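Local coordinates for osmolarity sensor protein EnvZ (PDB 5XGA) that probably senses osmolarity as a membrane histidine kinase of Escherichia coli, its periplasmic domain binding the detergent CHAPS in this crystal, at residues V99-T104 and N109-V114; Q78-Q81 and P86-V89; K28-L31 and T35-V38. All coordinates share one frame; numbering follows the deposited sequence.

Overall arrangement
Contacts 1 and 2 belong to the body of the domain, whereas contact 3 is a surface hairpin whose centre lies about 25 Å from that of contact 1 and about 20 Å from that of contact 2. The first two meet in one five-stranded sheet, where strands 99-104 and 87-92 are neighbours and the K103 O to E88 N pair, 2.8 Å apart, is a probable hydrogen bond. Contact 1 joins two inner strands through backbone bonds and CH-pi contacts of K103 and R113 with two tryptophans; contact 2 rests a helix on the same sheet by side-chain packing. Contact 3 again relies on antiparallel backbone bonds, but most of its side chains are exposed.

Contact 1: residues V99-T104 and N109-V114; sequences VVWLKT and NIWVRV. With CPS (3-[(3-cholamidopropyl)dimethylammonio]-1-propanesulfonate), chain B.
K103 lies across W111: its CE stands over the five-membered ring, 3.6 Å from the centroid and 16° off the ring normal. The bend at chi3 (-87°) turns CE onto the indole while CB rests near the six-membered ring, 3.8 Å from W111 CZ3. The ammonium passes W111 NE1 at 3.3 Å from NZ, but both are donors, and NZ bonds instead to N58 OD1 and P108 O. The six-membered rim of this indole brings CE3 to 3.9 Å from W101 CB. An alanine in place of W111 would probably leave K103 CE without the ring face under it and W101 CB without its rim partner, opening a gap beside helix 58-64.

W101 in turn offers a face to R113, whose CG is 3.9 Å from the six-membered centroid. The extended arginine carries its guanidinium past the ring with the planes 79° apart, and V99 CG1 sits over that group, 3.6 Å from R113 NE. W101 NE1 is hydrogen-bonded to E92 OE2, in the neighbouring strand 87-92.

Four backbone bonds set this register, two between V100 and V114 and two between L102 and V112; V112 N to L102 O is 2.7 Å. On the face shared by V100, L102, V112 and V114, V100 and V114 meet F13 and L17 of helix 10-24. At the turn end T104 OG1 lies 2.6 Å from O2 of CHAPS in a hydrogen bond of undecided direction, and one water links T104 N, I110 O and the same O2. The whole is an antiparallel beta hairpin of two inner sheet strands, its turn end lining the CHAPS pocket.

Contact 2: residues Q78-Q81 and P86-V89; sequences QMAQ and PTEV
M79 crosses V89 at about a right angle, its CB lying 3.7 Å from V89 CG2. With CG anti to the backbone N (chi1 177°), the methionine leaves the helix in the direction of the strand, then folds at chi2 (74°) and chi3 (61°), which brings CE round to 4.2 Å from the same V89 methyl. One valine branch therefore packs on CB and CG of the methionine, with CE more loosely beside it.

T87 meets M79 obliquely. In the conformer given, one of two deposited, T87 CG2 is 3.5 Å from M79 CG, tighter than usual for two carbons, so this closeness should be read with caution. The hydroxyl of that conformer turns to the other flank: OG1 comes within 3.6 Å of A80 CA, while its hydrogen bond is to G85 O, just before the strand. A80 meets it with its CA and a small methyl, consistent with the close approach of 4.9 Å between A80 CA and T87 CA.

The evidence is of van der Waals packing. M79 also touches L17 and A18 of helix 10-24 and L102 of strand 99-104, so helix 73-83 lies on the sheet face beside helix 10-24, with strand 87-92 beneath both.

Contact 3: residues K28-L31 and T35-V38; sequences KLQL and TQLV
L29 and L37 face each other across a short antiparallel beta hairpin, strands 28-30 and 36-38, whose segment axes run at 157°. Its firm part is the backbone. L29 N donates to L37 O at 2.8 Å, and L37 N returns the bond to L29 O at 2.9 Å, which makes this the hydrogen-bonded pair between the two non-hydrogen-bonded pairs K28 with V38 and Q30 with Q36. At those flanking pairs CA-H...O contacts, from K28 CA to L37 O and from Q36 CA to L29 O, bring the same two carbonyls a second, weaker partner.

The leucine face is the better packed of the two. L29 is buried there, reaching Y19 and R22 of helix 10-24. L31 lies alongside T35 and points the same way, its CD1 3.8 Å from T35 CB. That same methyl continues to L37 CD1 at 4.0 Å, so a single branch of L31 touches both T35, just before the returning strand, and L37 within it, although L37 itself remains exposed.

The opposite face is a looser collection of long chains at the surface. The K28 side chain turns at chi2 (-116°), an angle away from the staggered values, and this sends CD over the second strand to 3.8 Å from Q36 CB. Farther out, K28 and V38 run side by side, NZ of the lysine passing V38 CG1 at 3.8 Å, a methyl and not a polar mate. Q30 and Q36 cross obliquely with their CG atoms 3.8 Å apart, a contact of aliphatic stems.

Toward the turn the backbone pairing finishes with L31 N donating to T35 O, 2.6 Å long and nearly straight at 165°.

Contact 1: residues V99-T104 and N109-V114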
# COMPACT_ATOMS: atom_id res chain seq x y z
N VAL A 99 2.38 -10.84 2.00
CA VAL A 99 1.33 -10.14 1.29
C VAL A 99 0.77 -9.06 2.21
O VAL A 99 0.35 -9.36 3.33
CB VAL A 99 0.22 -11.10 0.83
CG1 VAL A 99 -0.92 -10.33 0.16
CG2 VAL A 99 0.79 -12.13 -0.12
N VAL A 100 0.80 -7.81 1.77
CA VAL A 100 0.29 -6.71 2.59
C VAL A 100 -1.18 -6.48 2.28
O VAL A 100 -1.59 -6.48 1.11
CB VAL A 100 1.09 -5.40 2.36
CG1 VAL A 100 0.38 -4.21 3.04
CG2 VAL A 100 2.52 -5.56 2.87
N TRP A 101 -1.96 -6.33 3.34
CA TRP A 101 -3.37 -6.00 3.23
C TRP A 101 -3.56 -4.62 3.86
O TRP A 101 -3.14 -4.40 4.99
CB TRP A 101 -4.24 -7.05 3.94
CG TRP A 101 -4.27 -8.37 3.24
CD1 TRP A 101 -3.39 -9.41 3.39
CD2 TRP A 101 -5.23 -8.79 2.26
NE1 TRP A 101 -3.75 -10.45 2.56
CE2 TRP A 101 -4.88 -10.10 1.86
CE3 TRP A 101 -6.36 -8.19 1.69
CZ2 TRP A 101 -5.61 -10.81 0.92
CZ3 TRP A 101 -7.09 -8.90 0.75
CH2 TRP A 101 -6.71 -10.20 0.37
N LEU A 102 -4.17 -3.71 3.10
CA LEU A 102 -4.25 -2.30 3.46
C LEU A 102 -5.69 -1.82 3.35
O LEU A 102 -6.36 -2.09 2.36
CB LEU A 102 -3.33 -1.47 2.54
CG LEU A 102 -3.48 0.04 2.55
CD1 LEU A 102 -2.95 0.63 3.86
CD2 LEU A 102 -2.79 0.68 1.37
N LYS A 103 -6.15 -1.12 4.39
CA LYS A 103 -7.44 -0.44 4.34
C LYS A 103 -7.24 0.99 4.84
O LYS A 103 -6.48 1.21 5.79
CB LYS A 103 -8.49 -1.19 5.19
CG LYS A 103 -9.86 -0.52 5.16
CD LYS A 103 -10.94 -1.39 5.80
CE LYS A 103 -11.56 -2.36 4.78
NZ LYS A 103 -12.77 -3.02 5.35
N THR A 104 -7.88 1.96 4.19
CA THR A 104 -7.74 3.36 4.61
C THR A 104 -9.08 4.02 4.83
O THR A 104 -10.12 3.50 4.41
CB THR A 104 -6.99 4.23 3.58
OG1 THR A 104 -7.91 4.65 2.55
CG2 THR A 104 -5.78 3.50 2.98
N ASN A 109 -14.73 0.25 2.84
CA ASN A 109 -15.28 -1.06 2.46
C ASN A 109 -14.45 -1.80 1.40
O ASN A 109 -14.91 -2.79 0.84
CB ASN A 109 -16.71 -0.90 1.95
CG ASN A 109 -17.66 -0.42 3.03
OD1 ASN A 109 -17.69 -0.96 4.15
ND2 ASN A 109 -18.43 0.62 2.72
N ILE A 110 -13.23 -1.33 1.15
CA ILE A 110 -12.30 -1.97 0.21
C ILE A 110 -11.00 -2.38 0.92
O ILE A 110 -10.39 -1.57 1.63
CB ILE A 110 -11.93 -1.04 -0.98
CG1 ILE A 110 -13.17 -0.71 -1.82
CG2 ILE A 110 -10.84 -1.65 -1.86
CD1 ILE A 110 -13.89 -1.94 -2.34
N TRP A 111 -10.57 -3.62 0.72
CA TRP A 111 -9.23 -4.02 1.10
C TRP A 111 -8.29 -3.97 -0.11
O TRP A 111 -8.63 -4.45 -1.19
CB TRP A 111 -9.22 -5.43 1.70
CG TRP A 111 -9.63 -5.47 3.14
CD1 TRP A 111 -10.87 -5.75 3.63
CD2 TRP A 111 -8.79 -5.21 4.27
NE1 TRP A 111 -10.85 -5.70 5.01
CE2 TRP A 111 -9.59 -5.36 5.43
CE3 TRP A 111 -7.45 -4.86 4.43
CZ2 TRP A 111 -9.09 -5.17 6.71
CZ3 TRP A 111 -6.95 -4.68 5.71
CH2 TRP A 111 -7.77 -4.83 6.83
N VAL A 112 -7.12 -3.39 0.09
CA VAL A 112 -6.09 -3.34 -0.94
C VAL A 112 -5.09 -4.46 -0.70
O VAL A 112 -4.47 -4.52 0.37
CB VAL A 112 -5.38 -1.96 -0.95
CG1 VAL A 112 -4.16 -1.98 -1.84
CG2 VAL A 112 -6.35 -0.86 -1.38
N ARG A 113 -4.94 -5.35 -1.68
CA ARG A 113 -4.00 -6.46 -1.55
C ARG A 113 -2.77 -6.23 -2.40
O ARG A 113 -2.88 -6.06 -3.61
CB ARG A 113 -4.65 -7.79 -1.96
CG ARG A 113 -3.69 -8.98 -1.79
CD ARG A 113 -4.21 -10.20 -2.53
NE ARG A 113 -3.33 -11.35 -2.32
CZ ARG A 113 -2.33 -11.70 -3.12
NH1 ARG A 113 -2.07 -10.99 -4.21
NH2 ARG A 113 -1.60 -12.77 -2.84
N VAL A 114 -1.60 -6.22 -1.76
CA VAL A 114 -0.34 -5.97 -2.45
C VAL A 114 0.72 -6.96 -2.01
O VAL A 114 1.20 -6.90 -0.88
CB VAL A 114 0.17 -4.53 -2.20
CG1 VAL A 114 1.30 -4.18 -3.15
CG2 VAL A 114 -0.94 -3.53 -2.38
C1 CPS B . -5.98 3.81 -2.37
C2 CPS B . -6.94 3.48 -3.50
C3 CPS B . -6.99 5.93 -4.18
C4 CPS B . -7.83 7.12 -4.60
C5 CPS B . -8.74 6.77 -5.73
C6 CPS B . -9.54 5.56 -5.33
C7 CPS B . -10.59 5.38 -6.39
C8 CPS B . -10.91 6.82 -6.73
C9 CPS B . -9.90 7.70 -6.01
C10 CPS B . -7.86 6.57 -6.96
C11 CPS B . -6.09 3.18 -4.71
C12 CPS B . -6.70 3.98 -1.05
C13 CPS B . -7.43 2.72 -0.70
C14 CPS B . -8.48 2.46 -1.77
C15 CPS B . -7.81 2.28 -3.11
C16 CPS B . -8.84 1.93 -4.17
C17 CPS B . -9.63 3.14 -4.66
C18 CPS B . -8.72 4.33 -5.01
C19 CPS B . -7.80 4.68 -3.87
C20 CPS B . -9.64 9.01 -6.79
C21 CPS B . -8.46 9.86 -6.29
C22 CPS B . -10.90 9.87 -6.89
C23 CPS B . -10.87 11.03 -7.87
C24 CPS B . -12.28 11.32 -8.37
C25 CPS B . -13.86 11.27 -10.26
C26 CPS B . -13.98 10.80 -11.72
C27 CPS B . -15.39 10.94 -12.34
C28 CPS B . -14.74 11.87 -14.43
C29 CPS B . -14.69 9.51 -14.15
C30 CPS B . -16.83 10.55 -14.21
N1 CPS B . -12.54 11.04 -9.65
N2 CPS B . -15.42 10.74 -13.80
O1 CPS B . -13.14 11.80 -7.65
O2 CPS B . -7.98 2.85 0.62
O3 CPS B . -10.66 3.47 -3.72
O4 CPS B . -8.63 7.47 -3.50
O HOH W 1 -9.24 0.86 1.80

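Contact 2: residues Q78-Q81 and P86-V89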
# COMPACT_ATOMS: atom_id res chain seq x y z
N GLN A 78 3.02 4.05 10.45
CA GLN A 78 3.95 4.54 9.44
C GLN A 78 3.18 4.82 8.14
O GLN A 78 3.37 5.85 7.51
CB GLN A 78 5.08 3.54 9.20
CG GLN A 78 6.09 4.00 8.13
CD GLN A 78 7.24 3.01 7.90
OE1 GLN A 78 8.41 3.36 8.04
NE2 GLN A 78 6.90 1.78 7.52
N MET A 79 2.29 3.91 7.77
CA MET A 79 1.45 4.09 6.59
C MET A 79 0.48 5.25 6.82
O MET A 79 0.34 6.13 5.96
CB MET A 79 0.70 2.80 6.27
CG MET A 79 -0.28 2.90 5.09
SD MET A 79 0.55 2.97 3.48
CE MET A 79 1.41 1.38 3.47
N ALA A 80 -0.18 5.27 7.97
CA ALA A 80 -1.15 6.34 8.27
C ALA A 80 -0.52 7.73 8.15
O ALA A 80 -1.12 8.65 7.58
CB ALA A 80 -1.74 6.16 9.67
N GLN A 81 0.67 7.87 8.69
CA GLN A 81 1.39 9.14 8.66
C GLN A 81 1.71 9.60 7.24
O GLN A 81 1.65 10.78 6.95
CB GLN A 81 2.67 9.05 9.48
CG GLN A 81 2.92 10.25 10.37
CD GLN A 81 3.54 9.85 11.69
OE1 GLN A 81 4.13 8.77 11.81
NE2 GLN A 81 3.41 10.72 12.69
N PRO A 86 -6.33 7.83 8.82
CA PRO A 86 -6.37 6.55 9.55
C PRO A 86 -6.26 5.36 8.62
O PRO A 86 -7.01 5.23 7.64
CB PRO A 86 -7.74 6.58 10.23
CG PRO A 86 -8.03 8.04 10.42
CD PRO A 86 -7.48 8.69 9.17
N THR A 87 -5.34 4.47 8.96
CA THR A 87 -5.04 3.34 8.10
C THR A 87 -4.86 2.06 8.90
O THR A 87 -4.48 2.11 10.08
CB THR A 87 -3.79 3.62 7.25
OG1 THR A 87 -3.96 4.86 6.55
CG2 THR A 87 -3.54 2.51 6.26
N GLU A 88 -5.13 0.93 8.27
CA GLU A 88 -4.83 -0.37 8.86
C GLU A 88 -3.92 -1.14 7.89
O GLU A 88 -4.24 -1.25 6.71
CB GLU A 88 -6.12 -1.15 9.14
CG GLU A 88 -5.94 -2.65 9.35
CD GLU A 88 -5.38 -3.00 10.70
OE1 GLU A 88 -4.41 -2.34 11.12
OE2 GLU A 88 -5.90 -3.93 11.35
N VAL A 89 -2.80 -1.64 8.38
CA VAL A 89 -1.94 -2.52 7.60
C VAL A 89 -1.89 -3.88 8.29
O VAL A 89 -1.53 -3.97 9.46
CB VAL A 89 -0.51 -1.96 7.45
CG1 VAL A 89 0.42 -3.02 6.86
CG2 VAL A 89 -0.52 -0.66 6.59

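Contact 3: residues K28-L31 and T35-V38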
# COMPACT_ATOMS: atom_id res chain seq x y z
N LYS A 28 -1.97 16.02 -6.95
CA LYS A 28 -1.03 17.00 -6.40
C LYS A 28 -0.55 16.61 -5.01
O LYS A 28 -1.35 16.47 -4.08
CB LYS A 28 -1.69 18.40 -6.33
CG LYS A 28 -2.14 18.96 -7.67
CD LYS A 28 -1.36 20.23 -8.04
CE LYS A 28 -2.07 21.04 -9.13
NZ LYS A 28 -2.29 20.28 -10.40
N LEU A 29 0.76 16.41 -4.86
CA LEU A 29 1.33 16.22 -3.53
C LEU A 29 1.42 17.58 -2.85
O LEU A 29 2.00 18.51 -3.40
CB LEU A 29 2.71 15.58 -3.58
CG LEU A 29 2.87 14.09 -3.89
CD1 LEU A 29 4.36 13.73 -3.89
CD2 LEU A 29 2.11 13.23 -2.89
N GLN A 30 0.83 17.69 -1.65
CA GLN A 30 0.79 18.95 -0.93
C GLN A 30 1.95 19.01 0.04
O GLN A 30 2.06 18.17 0.93
CB GLN A 30 -0.53 19.12 -0.18
CG GLN A 30 -1.47 20.15 -0.80
CD GLN A 30 -1.01 21.57 -0.54
OE1 GLN A 30 0.07 21.78 0.01
NE2 GLN A 30 -1.83 22.54 -0.94
N LEU A 31 2.84 19.98 -0.14
CA LEU A 31 4.00 20.08 0.73
C LEU A 31 3.71 20.94 1.95
O LEU A 31 2.79 21.77 1.97
CB LEU A 31 5.21 20.63 -0.03
CG LEU A 31 5.83 19.66 -1.03
CD1 LEU A 31 7.12 20.23 -1.62
CD2 LEU A 31 6.11 18.31 -0.39
N THR A 35 3.55 24.22 -1.11
CA THR A 35 3.89 23.83 -2.48
C THR A 35 3.07 22.62 -2.91
O THR A 35 2.90 21.68 -2.15
CB THR A 35 5.38 23.47 -2.62
OG1 THR A 35 6.18 24.60 -2.27
CG2 THR A 35 5.68 23.04 -4.05
N GLN A 36 2.59 22.65 -4.15
CA GLN A 36 1.90 21.49 -4.72
C GLN A 36 2.65 20.90 -5.93
O GLN A 36 2.76 21.54 -6.98
CB GLN A 36 0.47 21.86 -5.12
CG GLN A 36 -0.46 22.04 -3.93
CD GLN A 36 -1.75 22.74 -4.29
OE1 GLN A 36 -2.81 22.12 -4.30
NE2 GLN A 36 -1.66 24.03 -4.58
N LEU A 37 3.15 19.68 -5.76
CA LEU A 37 3.85 18.99 -6.83
C LEU A 37 2.85 18.18 -7.65
O LEU A 37 2.17 17.31 -7.11
CB LEU A 37 4.94 18.06 -6.26
CG LEU A 37 5.87 18.66 -5.22
CD1 LEU A 37 6.77 17.60 -4.60
CD2 LEU A 37 6.71 19.76 -5.83
N VAL A 38 2.76 18.46 -8.94
CA VAL A 38 1.81 17.76 -9.78
C VAL A 38 2.23 16.29 -9.95
O VAL A 38 3.41 15.96 -10.04
CB VAL A 38 1.67 18.43 -11.16
CG1 VAL A 38 1.45 19.93 -10.98
CG2 VAL A 38 2.89 18.17 -12.02